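Local atomic coordinates of enoyl-CoA hydratase EchA1 (Mycobacterium marinum, PDB entry 3QXI), a protein that probably catalyses the reversible hydration of 2-enoyl-CoA thioesters to 3-hydroxyacyl-CoA, as enoyl-CoA hydratases of the crotonase family do. Residues Arg157-Ile162 and His179-Val184; Arg92-Thr97 and Gly117-Leu122. One frame throughout, in Å; residues are numbered along the deposited sequence.

Interaction 1 (Arg157-Ile162 and His179-Val184); sequences RIPYAI and HALGMV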
# COMPACT_ATOMS: atom_id res chain seq x y z
N ARG B 157 1.48 -2.99 -5.55
CA ARG B 157 0.31 -2.85 -6.41
C ARG B 157 -0.98 -3.42 -5.82
O ARG B 157 -2.07 -2.96 -6.14
CB ARG B 157 0.57 -3.47 -7.82
CG ARG B 157 1.70 -2.81 -8.60
CD ARG B 157 1.23 -1.65 -9.54
NE ARG B 157 1.87 -1.70 -10.88
CZ ARG B 157 1.24 -1.93 -12.06
NH1 ARG B 157 -0.10 -2.12 -12.16
NH2 ARG B 157 1.97 -1.95 -13.18
N ILE B 158 -0.87 -4.44 -4.97
CA ILE B 158 -2.03 -5.13 -4.37
C ILE B 158 -1.73 -5.20 -2.87
O ILE B 158 -0.61 -4.90 -2.48
CB ILE B 158 -2.22 -6.57 -4.96
CG1 ILE B 158 -1.06 -7.51 -4.60
CG2 ILE B 158 -2.37 -6.55 -6.46
CD1 ILE B 158 -1.34 -8.97 -5.00
N PRO B 159 -2.71 -5.61 -2.04
CA PRO B 159 -2.42 -5.67 -0.61
C PRO B 159 -1.19 -6.54 -0.27
O PRO B 159 -1.04 -7.65 -0.82
CB PRO B 159 -3.70 -6.28 -0.04
CG PRO B 159 -4.75 -5.68 -0.93
CD PRO B 159 -4.14 -5.88 -2.28
N TYR B 160 -0.33 -6.00 0.60
CA TYR B 160 0.91 -6.67 1.02
C TYR B 160 0.76 -8.17 1.31
O TYR B 160 1.54 -8.98 0.79
CB TYR B 160 1.54 -5.94 2.23
CG TYR B 160 2.84 -6.51 2.71
CD1 TYR B 160 4.05 -6.03 2.23
CD2 TYR B 160 2.87 -7.53 3.65
CE1 TYR B 160 5.24 -6.53 2.65
CE2 TYR B 160 4.09 -8.06 4.09
CZ TYR B 160 5.28 -7.54 3.57
OH TYR B 160 6.50 -8.00 3.97
N ALA B 161 -0.23 -8.55 2.12
CA ALA B 161 -0.40 -9.96 2.50
C ALA B 161 -0.81 -10.87 1.34
O ALA B 161 -0.44 -12.06 1.32
CB ALA B 161 -1.37 -10.08 3.64
N ILE B 162 -1.56 -10.34 0.38
CA ILE B 162 -1.97 -11.13 -0.78
C ILE B 162 -0.79 -11.30 -1.73
O ILE B 162 -0.58 -12.39 -2.24
CB ILE B 162 -3.18 -10.53 -1.54
CG1 ILE B 162 -4.42 -10.42 -0.62
CG2 ILE B 162 -3.51 -11.37 -2.76
CD1 ILE B 162 -5.66 -9.77 -1.32
N HIS B 179 -8.03 -7.10 -11.03
CA HIS B 179 -8.76 -5.86 -11.24
C HIS B 179 -9.43 -5.47 -9.93
O HIS B 179 -9.41 -4.31 -9.54
CB HIS B 179 -9.79 -6.04 -12.35
CG HIS B 179 -10.74 -4.90 -12.48
ND1 HIS B 179 -12.05 -4.97 -12.08
CD2 HIS B 179 -10.56 -3.65 -12.98
CE1 HIS B 179 -12.64 -3.81 -12.34
NE2 HIS B 179 -11.75 -3.00 -12.88
N ALA B 180 -10.01 -6.45 -9.22
CA ALA B 180 -10.67 -6.14 -7.93
C ALA B 180 -9.66 -5.58 -6.92
O ALA B 180 -10.00 -4.78 -6.03
CB ALA B 180 -11.37 -7.39 -7.34
N LEU B 181 -8.41 -6.00 -7.07
CA LEU B 181 -7.38 -5.58 -6.13
C LEU B 181 -6.70 -4.29 -6.59
O LEU B 181 -5.87 -3.73 -5.85
CB LEU B 181 -6.38 -6.71 -5.92
CG LEU B 181 -6.93 -7.93 -5.22
CD1 LEU B 181 -5.89 -9.01 -5.21
CD2 LEU B 181 -7.44 -7.54 -3.77
N GLY B 182 -7.03 -3.83 -7.80
CA GLY B 182 -6.54 -2.54 -8.29
C GLY B 182 -5.19 -2.59 -8.97
O GLY B 182 -4.60 -1.54 -9.24
N MET B 183 -4.69 -3.80 -9.23
CA MET B 183 -3.53 -4.03 -10.07
C MET B 183 -3.84 -3.88 -11.58
O MET B 183 -3.06 -3.28 -12.29
CB MET B 183 -2.96 -5.41 -9.79
CG MET B 183 -1.89 -5.84 -10.77
SD MET B 183 -1.13 -7.36 -10.24
CE MET B 183 -0.50 -8.02 -11.79
N VAL B 184 -4.98 -4.41 -12.03
CA VAL B 184 -5.40 -4.32 -13.43
C VAL B 184 -6.34 -3.11 -13.55
O VAL B 184 -7.33 -3.02 -12.82
CB VAL B 184 -6.11 -5.63 -13.88
CG1 VAL B 184 -6.92 -5.43 -15.19
CG2 VAL B 184 -5.09 -6.72 -14.03
O HOH W 1 -2.12 -1.03 -8.04
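Arg157 and Met183 bring their backbones close together, with CA atoms 5.4 Å apart, and Ile158 stands nearly as near to Leu181. The backbones are not bonded directly; a water links them, donating to Arg157 O at 2.7 Å and to Gly182 O at 2.8 Å and so bridging two acceptors. Gly182 adopts the positive phi (86°) of the Schellman motif that ends the helix holding His179, a conformation that a residue without a side chain takes readily. On the other side, Pro159 takes the N-cap position of helix 160-169. The contact thus joins the end of one helix to the start of another in the helical part of the crotonase fold, close to the trimer interface: Gly182 of a second subunit packs on Pro159 and Ile162. Leu181 carries most of the apolar contact. Its CD2 methyl meets Ile162 CD1 at 3.8 Å, the two side chains reaching tip to tip, while Pro159 CD flanks the same methyl. Ile158 has CG1 between its backbone N and carbonyl carbon (chi1 66°), which leaves CG2 to lie against Met183 CB at 3.6 Å; the two side chains run alongside each other. At the edge of the Arg157 guanidinium, NH1 approaches Met183 O to 3.2 Å, at an angle too poor for a hydrogen bond.

Interaction 2 (Arg92-Thr97 and Gly117-Leu122); sequences RGLGFT and GTELAL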
# COMPACT_ATOMS: atom_id res chain seq x y z
N ARG B 92 19.11 -2.83 -17.30
CA ARG B 92 17.78 -2.92 -17.93
C ARG B 92 16.93 -4.09 -17.42
O ARG B 92 15.70 -3.97 -17.29
CB ARG B 92 17.89 -2.98 -19.47
CG ARG B 92 18.80 -1.94 -20.08
CD ARG B 92 18.10 -0.65 -20.43
NE ARG B 92 18.81 -0.01 -21.55
CZ ARG B 92 18.24 0.78 -22.45
NH1 ARG B 92 18.99 1.31 -23.42
NH2 ARG B 92 16.94 1.05 -22.41
N GLY B 93 17.59 -5.21 -17.13
CA GLY B 93 16.94 -6.44 -16.68
C GLY B 93 16.29 -7.21 -17.81
O GLY B 93 16.91 -7.43 -18.86
N LEU B 94 15.04 -7.61 -17.60
CA LEU B 94 14.26 -8.29 -18.63
C LEU B 94 13.68 -7.26 -19.57
O LEU B 94 12.59 -6.75 -19.33
CB LEU B 94 13.12 -9.11 -18.03
CG LEU B 94 13.40 -10.40 -17.25
CD1 LEU B 94 12.06 -11.00 -16.76
CD2 LEU B 94 14.19 -11.44 -18.05
N GLY B 95 14.42 -6.93 -20.62
CA GLY B 95 13.96 -5.89 -21.52
C GLY B 95 14.03 -4.49 -20.93
O GLY B 95 14.78 -3.66 -21.42
N PHE B 96 13.25 -4.22 -19.88
CA PHE B 96 13.19 -2.90 -19.25
C PHE B 96 12.77 -2.95 -17.76
O PHE B 96 12.45 -1.91 -17.15
CB PHE B 96 12.18 -2.05 -20.02
CG PHE B 96 10.75 -2.58 -19.96
CD1 PHE B 96 9.84 -2.05 -19.06
CD2 PHE B 96 10.36 -3.67 -20.75
CE1 PHE B 96 8.54 -2.54 -18.99
CE2 PHE B 96 9.06 -4.19 -20.69
CZ PHE B 96 8.15 -3.62 -19.80
N THR B 97 12.73 -4.15 -17.17
CA THR B 97 12.35 -4.28 -15.77
C THR B 97 13.16 -3.39 -14.82
O THR B 97 12.64 -2.97 -13.80
CB THR B 97 12.42 -5.74 -15.27
OG1 THR B 97 13.72 -6.27 -15.54
CG2 THR B 97 11.34 -6.59 -15.97
N GLY B 117 6.68 -12.76 -17.08
CA GLY B 117 5.60 -12.09 -17.82
C GLY B 117 4.76 -11.19 -16.92
O GLY B 117 4.37 -10.10 -17.33
N THR B 118 4.50 -11.66 -15.71
CA THR B 118 3.86 -10.82 -14.68
C THR B 118 4.82 -9.67 -14.38
O THR B 118 4.39 -8.49 -14.21
CB THR B 118 3.49 -11.65 -13.40
OG1 THR B 118 2.20 -12.25 -13.58
CG2 THR B 118 3.44 -10.80 -12.10
N GLU B 119 6.12 -9.98 -14.36
CA GLU B 119 7.11 -8.94 -14.08
C GLU B 119 7.16 -7.83 -15.15
O GLU B 119 7.30 -6.65 -14.81
CB GLU B 119 8.47 -9.55 -13.81
CG GLU B 119 8.43 -10.56 -12.64
CD GLU B 119 9.80 -11.11 -12.26
OE1 GLU B 119 10.47 -11.73 -13.12
OE2 GLU B 119 10.19 -10.93 -11.08
N LEU B 120 7.06 -8.21 -16.42
CA LEU B 120 6.98 -7.23 -17.50
C LEU B 120 5.71 -6.36 -17.35
O LEU B 120 5.78 -5.13 -17.52
CB LEU B 120 6.99 -7.91 -18.86
CG LEU B 120 8.22 -8.75 -19.28
CD1 LEU B 120 8.19 -9.18 -20.76
CD2 LEU B 120 9.51 -8.04 -18.97
N ALA B 121 4.58 -6.99 -17.03
CA ALA B 121 3.31 -6.28 -16.88
C ALA B 121 3.42 -5.25 -15.75
O ALA B 121 3.06 -4.09 -15.90
CB ALA B 121 2.20 -7.24 -16.59
N LEU B 122 3.95 -5.70 -14.62
CA LEU B 122 4.18 -4.86 -13.45
C LEU B 122 5.17 -3.68 -13.70
O LEU B 122 5.08 -2.66 -13.00
CB LEU B 122 4.66 -5.72 -12.27
CG LEU B 122 3.61 -6.57 -11.54
CD1 LEU B 122 4.27 -7.67 -10.63
CD2 LEU B 122 2.61 -5.70 -10.72
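Leu94 O, which the CD2 methyl of Leu120 approaches to 3.4 Å, is gripped within its own segment by two backbone amides: Phe96 N donates to Leu94 O at 2.7 Å, and Thr97 N adds a weak bond. The amide of Leu94 is held as well, donating to Thr97 OG1 at 2.8 Å with an N-H...O angle of 148°. Both backbone polar groups of Leu94 are therefore bonded within a compact bend. With OG1 set between its own N and carbonyl carbon (chi1 54°), Thr97 keeps CG2 for the helix, where CG2 touches Leu120 CD2 at 3.8 Å. That one leucine methyl also meets Leu94 CB, at 3.9 Å, and so sits among three groups of the bend. Phe96 comes in beside it, and Leu120 O lies 3.6 Å from Phe96 CZ, oblique to the ring. Leu47 of helix 41-56 also packs on Leu120. By family likeness, Glu119 stands where crotonase hydratases carry one of their two active-site glutamates, so this packing probably borders the active site. Leu94 CD1 rests 4.0 Å from Glu119 OE1, whereas Glu119 OE2 accepts bonds from the amides of Gly148 and Gly150, where the chain enters helix 150-157. With Leu94 N and O bonded inside the bend, what meets the helix is mostly carbon, so the two are joined by shape and apolar packing.

Both contacts are buried, but interaction 2 lies about 8 Å from the centre of the chain (centre to centre), inside the subunit, whereas interaction 1 lies about 16 Å out, where the other two subunits of the trimer come within reach. Their chemistry follows: interaction 2 sets a self-bonded bend on helix 116-123 by apolar packing, while interaction 1 uses a water to join backbone carbonyls and mixes methyl contacts with a guanidinium. Though their centres are 18 Å apart, they touch. Arg157 NH2 lies 3.2 Å from Leu122 O, probably hydrogen-bonded, and Met183 CE packs on Leu122 CD2, so helix 116-123 serves both, through Leu120 on the one hand and Leu122 on the other.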